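Local coordinates for putative methylthioribose-1-phosphate isomerase (Pyrococcus horikoshii OT3, PDB 6A34), which probably catalyses the interconversion of methylthioribose-1-phosphate and methylthioribulose-1-phosphate, a step of methionine salvage, at residues V17-K22 and E135-A140; F232-G237 and R269-P274. All blocks are in the same frame, centred on the assembly; numbering follows the deposited sequence.

Contact 1. Residues V17-K22 and E135-A140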
ATOM      1  N   VAL A  17      -0.927 -20.295 -20.834  1.00 35.96           N
ATOM      2  CA  VAL A  17      -0.837 -20.321 -22.277  1.00 35.56           C
ATOM      3  C   VAL A  17      -0.689 -21.794 -22.668  1.00 36.77           C
ATOM      4  O   VAL A  17       0.180 -22.490 -22.076  1.00 30.32           O
ATOM      5  CB  VAL A  17       0.372 -19.520 -22.807  1.00 37.69           C
ATOM      6  CG1 VAL A  17       0.382 -19.445 -24.324  1.00 38.42           C
ATOM      7  CG2 VAL A  17       0.448 -18.123 -22.231  1.00 44.77           C
ATOM      8  N   GLU A  18      -1.465 -22.219 -23.681  1.00 40.06           N
ATOM      9  CA  GLU A  18      -1.512 -23.616 -24.205  1.00 45.16           C
ATOM     10  C   GLU A  18      -1.593 -23.554 -25.749  1.00 44.48           C
ATOM     11  O   GLU A  18      -2.123 -22.577 -26.338  1.00 39.14           O
ATOM     12  CB  GLU A  18      -2.736 -24.336 -23.625  1.00 52.65           C
ATOM     13  CG  GLU A  18      -2.510 -25.740 -23.088  1.00 60.13           C
ATOM     14  CD  GLU A  18      -3.687 -26.173 -22.213  1.00 66.52           C
ATOM     15  OE1 GLU A  18      -4.835 -26.012 -22.692  1.00 65.41           O
ATOM     16  OE2 GLU A  18      -3.481 -26.580 -21.021  1.00 58.27           O
ATOM     17  N   TYR A  19      -1.048 -24.578 -26.417  1.00 39.96           N
ATOM     18  CA  TYR A  19      -1.190 -24.718 -27.878  1.00 41.01           C
ATOM     19  C   TYR A  19      -1.804 -26.081 -28.194  1.00 40.66           C
ATOM     20  O   TYR A  19      -1.268 -27.099 -27.775  1.00 39.53           O
ATOM     21  CB  TYR A  19       0.146 -24.544 -28.594  1.00 38.73           C
ATOM     22  CG  TYR A  19       0.052 -24.580 -30.095  1.00 39.71           C
ATOM     23  CD1 TYR A  19      -0.557 -23.549 -30.788  1.00 42.32           C
ATOM     24  CD2 TYR A  19       0.583 -25.628 -30.827  1.00 41.91           C
ATOM     25  CE1 TYR A  19      -0.669 -23.571 -32.164  1.00 39.03           C
ATOM     26  CE2 TYR A  19       0.515 -25.649 -32.213  1.00 39.36           C
ATOM     27  CZ  TYR A  19      -0.117 -24.618 -32.881  1.00 37.36           C
ATOM     28  OH  TYR A  19      -0.204 -24.621 -34.237  1.00 35.09           O
ATOM     29  N   LYS A  20      -2.929 -26.062 -28.922  1.00 41.25           N
ATOM     30  CA  LYS A  20      -3.766 -27.251 -29.164  1.00 43.96           C
ATOM     31  C   LYS A  20      -4.573 -26.993 -30.438  1.00 36.58           C
ATOM     32  O   LYS A  20      -5.063 -25.896 -30.615  1.00 34.02           O
ATOM     33  CB  LYS A  20      -4.653 -27.466 -27.926  1.00 50.19           C
ATOM     34  CG  LYS A  20      -5.506 -28.726 -27.899  1.00 59.80           C
ATOM     35  CD  LYS A  20      -6.358 -28.888 -26.624  1.00 68.74           C
ATOM     36  CE  LYS A  20      -7.475 -27.869 -26.433  1.00 72.45           C
ATOM     37  NZ  LYS A  20      -7.214 -26.917 -25.320  1.00 71.46           N
ATOM     38  N   ASN A  21      -4.700 -27.975 -31.334  1.00 42.56           N
ATOM     39  CA  ASN A  21      -5.598 -27.815 -32.522  1.00 46.56           C
ATOM     40  C   ASN A  21      -5.331 -26.510 -33.300  1.00 47.10           C
ATOM     41  O   ASN A  21      -6.279 -25.773 -33.629  1.00 48.09           O
ATOM     42  CB  ASN A  21      -7.073 -27.731 -32.125  1.00 50.03           C
ATOM     43  CG  ASN A  21      -7.482 -28.805 -31.151  1.00 61.02           C
ATOM     44  OD1 ASN A  21      -7.984 -28.496 -30.063  1.00 70.57           O
ATOM     45  ND2 ASN A  21      -7.247 -30.053 -31.530  1.00 57.46           N
ATOM     46  N   LYS A  22      -4.057 -26.191 -33.551  1.00 45.12           N
ATOM     47  CA  LYS A  22      -3.681 -25.009 -34.343  1.00 50.15           C
ATOM     48  C   LYS A  22      -4.229 -23.723 -33.721  1.00 46.07           C
ATOM     49  O   LYS A  22      -4.475 -22.753 -34.419  1.00 47.89           O
ATOM     50  CB  LYS A  22      -4.193 -25.144 -35.781  1.00 51.95           C
ATOM     51  CG  LYS A  22      -3.815 -26.446 -36.477  1.00 54.32           C
ATOM     52  CD  LYS A  22      -4.101 -26.394 -37.961  1.00 60.37           C
ATOM     53  CE  LYS A  22      -3.310 -27.399 -38.771  1.00 71.18           C
ATOM     54  NZ  LYS A  22      -3.996 -28.708 -38.836  1.00 71.61           N
ATOM     55  N   GLU A 135       9.870 -27.274 -30.672  1.00 36.65           N
ATOM     56  CA  GLU A 135      10.577 -26.272 -29.942  1.00 40.27           C
ATOM     57  C   GLU A 135       9.631 -25.418 -29.078  1.00 40.63           C
ATOM     58  O   GLU A 135       9.975 -25.146 -27.938  1.00 35.20           O
ATOM     59  CB  GLU A 135      11.376 -25.364 -30.878  1.00 39.32           C
ATOM     60  CG  GLU A 135      12.665 -24.856 -30.251  1.00 42.13           C
ATOM     61  CD  GLU A 135      13.610 -25.918 -29.696  1.00 45.36           C
ATOM     62  OE1 GLU A 135      13.401 -27.117 -29.988  1.00 46.44           O
ATOM     63  OE2 GLU A 135      14.578 -25.539 -28.980  1.00 47.30           O
ATOM     64  N   ALA A 136       8.474 -25.003 -29.616  1.00 35.36           N
ATOM     65  CA  ALA A 136       7.531 -24.180 -28.863  1.00 32.59           C
ATOM     66  C   ALA A 136       7.000 -24.966 -27.658  1.00 36.43           C
ATOM     67  O   ALA A 136       6.870 -24.413 -26.562  1.00 36.26           O
ATOM     68  CB  ALA A 136       6.418 -23.683 -29.752  1.00 35.22           C
ATOM     69  N   TYR A 137       6.776 -26.283 -27.819  1.00 37.04           N
ATOM     70  CA  TYR A 137       6.305 -27.087 -26.704  1.00 34.23           C
ATOM     71  C   TYR A 137       7.415 -27.207 -25.657  1.00 38.53           C
ATOM     72  O   TYR A 137       7.142 -27.253 -24.459  1.00 38.38           O
ATOM     73  CB  TYR A 137       5.807 -28.470 -27.128  1.00 35.03           C
ATOM     74  CG  TYR A 137       4.391 -28.479 -27.654  1.00 40.51           C
ATOM     75  CD1 TYR A 137       3.319 -28.132 -26.843  1.00 38.34           C
ATOM     76  CD2 TYR A 137       4.116 -28.840 -28.962  1.00 38.35           C
ATOM     77  CE1 TYR A 137       2.017 -28.142 -27.311  1.00 38.49           C
ATOM     78  CE2 TYR A 137       2.818 -28.866 -29.444  1.00 38.33           C
ATOM     79  CZ  TYR A 137       1.770 -28.500 -28.621  1.00 37.00           C
ATOM     80  OH  TYR A 137       0.501 -28.508 -29.082  1.00 38.68           O
ATOM     81  N   LYS A 138       8.659 -27.296 -26.124  1.00 38.89           N
ATOM     82  CA  LYS A 138       9.804 -27.434 -25.249  1.00 42.54           C
ATOM     83  C   LYS A 138       9.947 -26.185 -24.355  1.00 36.12           C
ATOM     84  O   LYS A 138      10.266 -26.320 -23.210  1.00 34.55           O
ATOM     85  CB  LYS A 138      11.074 -27.653 -26.074  1.00 44.73           C
ATOM     86  CG  LYS A 138      11.546 -29.085 -26.257  1.00 47.94           C
ATOM     87  CD  LYS A 138      12.926 -29.056 -26.917  1.00 56.38           C
ATOM     88  CE  LYS A 138      13.482 -30.385 -27.382  1.00 57.79           C
ATOM     89  NZ  LYS A 138      14.692 -30.150 -28.210  1.00 59.57           N
ATOM     90  N   ILE A 139       9.752 -24.993 -24.927  1.00 37.15           N
ATOM     91  CA  ILE A 139       9.853 -23.747 -24.208  1.00 38.69           C
ATOM     92  C   ILE A 139       8.815 -23.744 -23.078  1.00 39.58           C
ATOM     93  O   ILE A 139       9.149 -23.504 -21.926  1.00 45.08           O
ATOM     94  CB  ILE A 139       9.722 -22.551 -25.167  1.00 38.16           C
ATOM     95  CG1 ILE A 139      10.921 -22.492 -26.114  1.00 38.06           C
ATOM     96  CG2 ILE A 139       9.557 -21.228 -24.406  1.00 39.19           C
ATOM     97  CD1 ILE A 139      10.701 -21.599 -27.328  1.00 38.77           C
ATOM     98  N   ALA A 140       7.567 -24.085 -23.403  1.00 43.19           N
ATOM     99  CA  ALA A 140       6.504 -24.080 -22.422  1.00 40.56           C
ATOM    100  C   ALA A 140       6.803 -25.120 -21.342  1.00 40.06           C
ATOM    101  O   ALA A 140       6.767 -24.767 -20.169  1.00 36.25           O
ATOM    102  CB  ALA A 140       5.161 -24.315 -23.052  1.00 42.82           C
TER
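Tyr137 of helix 125-157 reaches across to Tyr19 on strand 17-20, and its hydroxyl ends at the strand's backbone. Its CB leaves the helix without heading straight for the strand. The first torsion sets CG anti to the carbonyl carbon and beside the backbone N (chi1 -82°), and from there the ring carries its hydroxyl out to the strand; a tyrosine suits the place by combining length with a polar tip. CG and the near half of the ring stay clear of residues 17-22; within the fold the ring also packs edge-to-face with Phe68. Tyr137 CE1 comes 3.5 Å from Tyr19 O, whereas Tyr137 CE2 lies 4.2 Å from Tyr19 CD2. Tyr137 CZ sits in the plane of the Tyr19 ring at its edge, 3.8 Å from Tyr19 CD2, with the side chains crossing at about a right angle. At the tip, Tyr137 OH donates a short hydrogen bond of 2.6 Å to Tyr19 O. The hydroxyl stands above the carbonyl plane of Tyr19, 55° out of it, while Tyr19 O lies near the plane of the Tyr137 ring, at its edge. The same Tyr137 OH lies 3.4 Å from Tyr19 CD2, oblique to that ring. Tyr19 suits its place because its aromatic edge lines the approach while its own hydroxyl bonds Glu75 and its side chain touches Leu72, both of helix 59-76. Strand 17-20 is outermost in its three-stranded antiparallel sheet. The bond thus ties an edge strand to a long helix through a neutral phenol and a main-chain acceptor, with no charge pairing.

Contact 2. Residues F232-G237 and R269-P274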
ATOM      1  N   PHE A 232       2.719  -5.210  10.555  1.00 33.66           N
ATOM      2  CA  PHE A 232       1.844  -5.458  11.668  1.00 33.94           C
ATOM      3  C   PHE A 232       1.651  -6.967  11.853  1.00 27.43           C
ATOM      4  O   PHE A 232       1.821  -7.520  12.942  1.00 27.04           O
ATOM      5  CB  PHE A 232       0.500  -4.758  11.459  1.00 39.52           C
ATOM      6  CG  PHE A 232      -0.444  -4.990  12.612  1.00 43.65           C
ATOM      7  CD1 PHE A 232      -0.334  -4.239  13.771  1.00 40.76           C
ATOM      8  CD2 PHE A 232      -1.391  -6.008  12.558  1.00 46.07           C
ATOM      9  CE1 PHE A 232      -1.199  -4.448  14.832  1.00 44.47           C
ATOM     10  CE2 PHE A 232      -2.232  -6.247  13.637  1.00 48.91           C
ATOM     11  CZ  PHE A 232      -2.146  -5.448  14.762  1.00 50.02           C
ATOM     12  N   VAL A 233       1.334  -7.667  10.773  1.00 27.85           N
ATOM     13  CA  VAL A 233       1.091  -9.072  10.932  1.00 28.92           C
ATOM     14  C   VAL A 233       2.383  -9.789  11.334  1.00 28.73           C
ATOM     15  O   VAL A 233       2.299 -10.817  12.009  1.00 29.71           O
ATOM     16  CB  VAL A 233       0.385  -9.715   9.730  1.00 27.88           C
ATOM     17  CG1 VAL A 233      -0.923  -8.999   9.461  1.00 27.53           C
ATOM     18  CG2 VAL A 233       1.226  -9.774   8.480  1.00 30.52           C
ATOM     19  N   MET A 234       3.540  -9.254  10.929  1.00 26.45           N
ATOM     20  CA  MET A 234       4.836  -9.824  11.338  1.00 31.55           C
ATOM     21  C   MET A 234       5.029  -9.577  12.837  1.00 30.90           C
ATOM     22  O   MET A 234       5.371 -10.512  13.569  1.00 30.75           O
ATOM     23  CB  MET A 234       6.026  -9.203  10.586  1.00 29.43           C
ATOM     24  CG  MET A 234       6.102  -9.574   9.102  1.00 29.23           C
ATOM     25  SD  MET A 234       7.639  -8.977   8.356  1.00 30.48           S
ATOM     26  CE  MET A 234       7.075  -8.472   6.730  1.00 29.19           C
ATOM     27  N   GLN A 235       4.796  -8.321  13.250  1.00 27.15           N
ATOM     28  CA  GLN A 235       4.926  -7.885  14.634  1.00 32.28           C
ATOM     29  C   GLN A 235       4.032  -8.713  15.559  1.00 30.76           C
ATOM     30  O   GLN A 235       4.410  -8.994  16.652  1.00 29.01           O
ATOM     31  CB  GLN A 235       4.506  -6.417  14.772  1.00 34.49           C
ATOM     32  CG  GLN A 235       4.775  -5.785  16.139  1.00 36.01           C
ATOM     33  CD  GLN A 235       3.926  -4.539  16.303  1.00 39.86           C
ATOM     34  OE1 GLN A 235       2.746  -4.523  15.960  1.00 46.81           O
ATOM     35  NE2 GLN A 235       4.527  -3.451  16.751  1.00 32.77           N
ATOM     36  N   GLN A 236       2.825  -9.068  15.112  1.00 30.01           N
ATOM     37  CA  GLN A 236       1.890  -9.760  15.999  1.00 30.94           C
ATOM     38  C   GLN A 236       2.214 -11.242  16.055  1.00 28.26           C
ATOM     39  O   GLN A 236       1.510 -11.942  16.737  1.00 30.01           O
ATOM     40  CB  GLN A 236       0.436  -9.614  15.559  1.00 32.86           C
ATOM     41  CG  GLN A 236      -0.056  -8.181  15.589  1.00 39.18           C
ATOM     42  CD  GLN A 236       0.016  -7.652  16.992  1.00 44.54           C
ATOM     43  OE1 GLN A 236       0.730  -6.676  17.248  1.00 49.96           O
ATOM     44  NE2 GLN A 236      -0.691  -8.318  17.902  1.00 45.91           N
ATOM     45  N   GLY A 237       3.256 -11.716  15.357  1.00 30.31           N
ATOM     46  CA  GLY A 237       3.628 -13.173  15.433  1.00 27.00           C
ATOM     47  C   GLY A 237       2.848 -14.017  14.416  1.00 27.55           C
ATOM     48  O   GLY A 237       2.897 -15.254  14.451  1.00 25.31           O
ATOM     49  N   ARG A 269      13.660  -9.184   8.792  1.00 31.60           N
ATOM     50  CA  ARG A 269      14.899  -9.190   9.546  1.00 32.80           C
ATOM     51  C   ARG A 269      14.639  -8.682  10.968  1.00 30.88           C
ATOM     52  O   ARG A 269      15.091  -9.289  11.927  1.00 28.96           O
ATOM     53  CB  ARG A 269      15.938  -8.341   8.808  1.00 35.20           C
ATOM     54  CG  ARG A 269      17.365  -8.533   9.305  1.00 42.74           C
ATOM     55  CD  ARG A 269      17.962  -7.246   9.827  1.00 42.12           C
ATOM     56  NE  ARG A 269      18.936  -6.650   8.914  1.00 51.84           N
ATOM     57  CZ  ARG A 269      19.264  -5.359   8.929  1.00 58.58           C
ATOM     58  NH1 ARG A 269      20.363  -4.921   8.326  1.00 68.03           N
ATOM     59  NH2 ARG A 269      18.468  -4.505   9.541  1.00 46.77           N
ATOM     60  N   GLU A 270      13.905  -7.576  11.099  1.00 27.18           N
ATOM     61  CA  GLU A 270      13.559  -7.050  12.414  1.00 30.22           C
ATOM     62  C   GLU A 270      12.869  -8.118  13.295  1.00 32.40           C
ATOM     63  O   GLU A 270      13.028  -8.124  14.551  1.00 26.32           O
ATOM     64  CB  GLU A 270      12.656  -5.827  12.250  1.00 33.41           C
ATOM     65  CG  GLU A 270      12.184  -5.223  13.559  1.00 35.81           C
ATOM     66  CD  GLU A 270      13.328  -4.791  14.454  1.00 47.51           C
ATOM     67  OE1 GLU A 270      14.233  -4.057  13.956  1.00 50.52           O
ATOM     68  OE2 GLU A 270      13.323  -5.215  15.630  1.00 54.14           O
ATOM     69  N   HIS A 271      12.071  -9.006  12.679  1.00 29.75           N
ATOM     70  CA  HIS A 271      11.326 -10.000  13.442  1.00 30.44           C
ATOM     71  C   HIS A 271      12.001 -11.391  13.419  1.00 32.68           C
ATOM     72  O   HIS A 271      11.402 -12.361  13.888  1.00 29.43           O
ATOM     73  CB  HIS A 271       9.890 -10.036  12.908  1.00 29.04           C
ATOM     74  CG  HIS A 271       9.183  -8.748  13.144  1.00 32.05           C
ATOM     75  ND1 HIS A 271       9.014  -7.790  12.140  1.00 28.47           N
ATOM     76  CD2 HIS A 271       8.674  -8.229  14.282  1.00 29.34           C
ATOM     77  CE1 HIS A 271       8.415  -6.742  12.659  1.00 31.81           C
ATOM     78  NE2 HIS A 271       8.199  -6.984  13.968  1.00 34.33           N
ATOM     79  N   GLY A 272      13.207 -11.497  12.831  1.00 31.66           N
ATOM     80  CA  GLY A 272      13.893 -12.821  12.567  1.00 29.64           C
ATOM     81  C   GLY A 272      13.015 -13.839  11.833  1.00 29.08           C
ATOM     82  O   GLY A 272      12.984 -15.010  12.168  1.00 30.09           O
ATOM     83  N   ILE A 273      12.237 -13.377  10.856  1.00 28.04           N
ATOM     84  CA  ILE A 273      11.435 -14.219  10.051  1.00 25.84           C
ATOM     85  C   ILE A 273      12.263 -14.603   8.836  1.00 27.48           C
ATOM     86  O   ILE A 273      12.796 -13.754   8.116  1.00 25.35           O
ATOM     87  CB  ILE A 273      10.117 -13.530   9.655  1.00 28.54           C
ATOM     88  CG1 ILE A 273       9.301 -13.112  10.886  1.00 29.39           C
ATOM     89  CG2 ILE A 273       9.317 -14.447   8.770  1.00 27.81           C
ATOM     90  CD1 ILE A 273       8.105 -12.247  10.584  1.00 27.77           C
ATOM     91  N   PRO A 274      12.447 -15.917   8.598  1.00 27.27           N
ATOM     92  CA  PRO A 274      13.101 -16.375   7.382  1.00 29.78           C
ATOM     93  C   PRO A 274      12.459 -15.739   6.141  1.00 27.75           C
ATOM     94  O   PRO A 274      11.261 -15.624   6.046  1.00 28.64           O
ATOM     95  CB  PRO A 274      12.930 -17.901   7.413  1.00 29.52           C
ATOM     96  CG  PRO A 274      12.701 -18.253   8.836  1.00 27.82           C
ATOM     97  CD  PRO A 274      12.067 -17.025   9.476  1.00 28.05           C
TER
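The imidazole of His271 lies flat against the backbone and CB of Met234 and the start of Gln235. On this face Met234 C stands over the ring centre and Gln235 N nearer the rim. Met234 CB makes a CH-pi contact 4.0 Å from the centroid of the His271 ring. Glu270 CG lies over the opposite face. At the edges ND1 bonds Leu267 O and NE2 bonds Tyr262 OH of the second subunit, so a ring with two nitrogens, each taking a different oxygen, suits this place. Replacing it with an alanine would probably leave both oxygens without these mates and strip the cover from Met234 CB. His271 NE2 comes 3.5 Å from Gln235 CA, while Gln235 NE2 bonds Val325 O of the second subunit. With CG beside its backbone N (chi1 -70°), Met234 brings CG to 3.7 Å from Ile273 CD1, and its sulfur lies oblique to the imidazole. Gly237 and Gly272, at positive phi, close Schellman motifs ending helices 230-235 and 261-270. Met234 and Ile273 both pack on Ile242 of strand 241-244, and Pro274 pairs with that residue through its backbone as the chain enters strand 275-278 of the Rossmann-like sheet.

Overall arrangement
Contact 1 and contact 2 lie on opposite sides of the chain's centre, their centres 42 Å apart and their nearest atoms about 28 Å apart. Both segments of contact 1 precede those of contact 2 in the sequence. They share no helix, strand or sheet: 17-22 with 135-140 joins the three-stranded antiparallel sheet to helix 125-157, whereas 232-237 with 269-274 joins helices 230-235 and 261-270 beside the seven-stranded, Rossmann-like mixed sheet. Contact 1 is confined to one chain, but contact 2 is part of the interface with the second subunit. Both lie away from the predicted substrate-binding and catalytic residues; one joins the N-terminal sheet to a helix and the other belongs to the dimer interface.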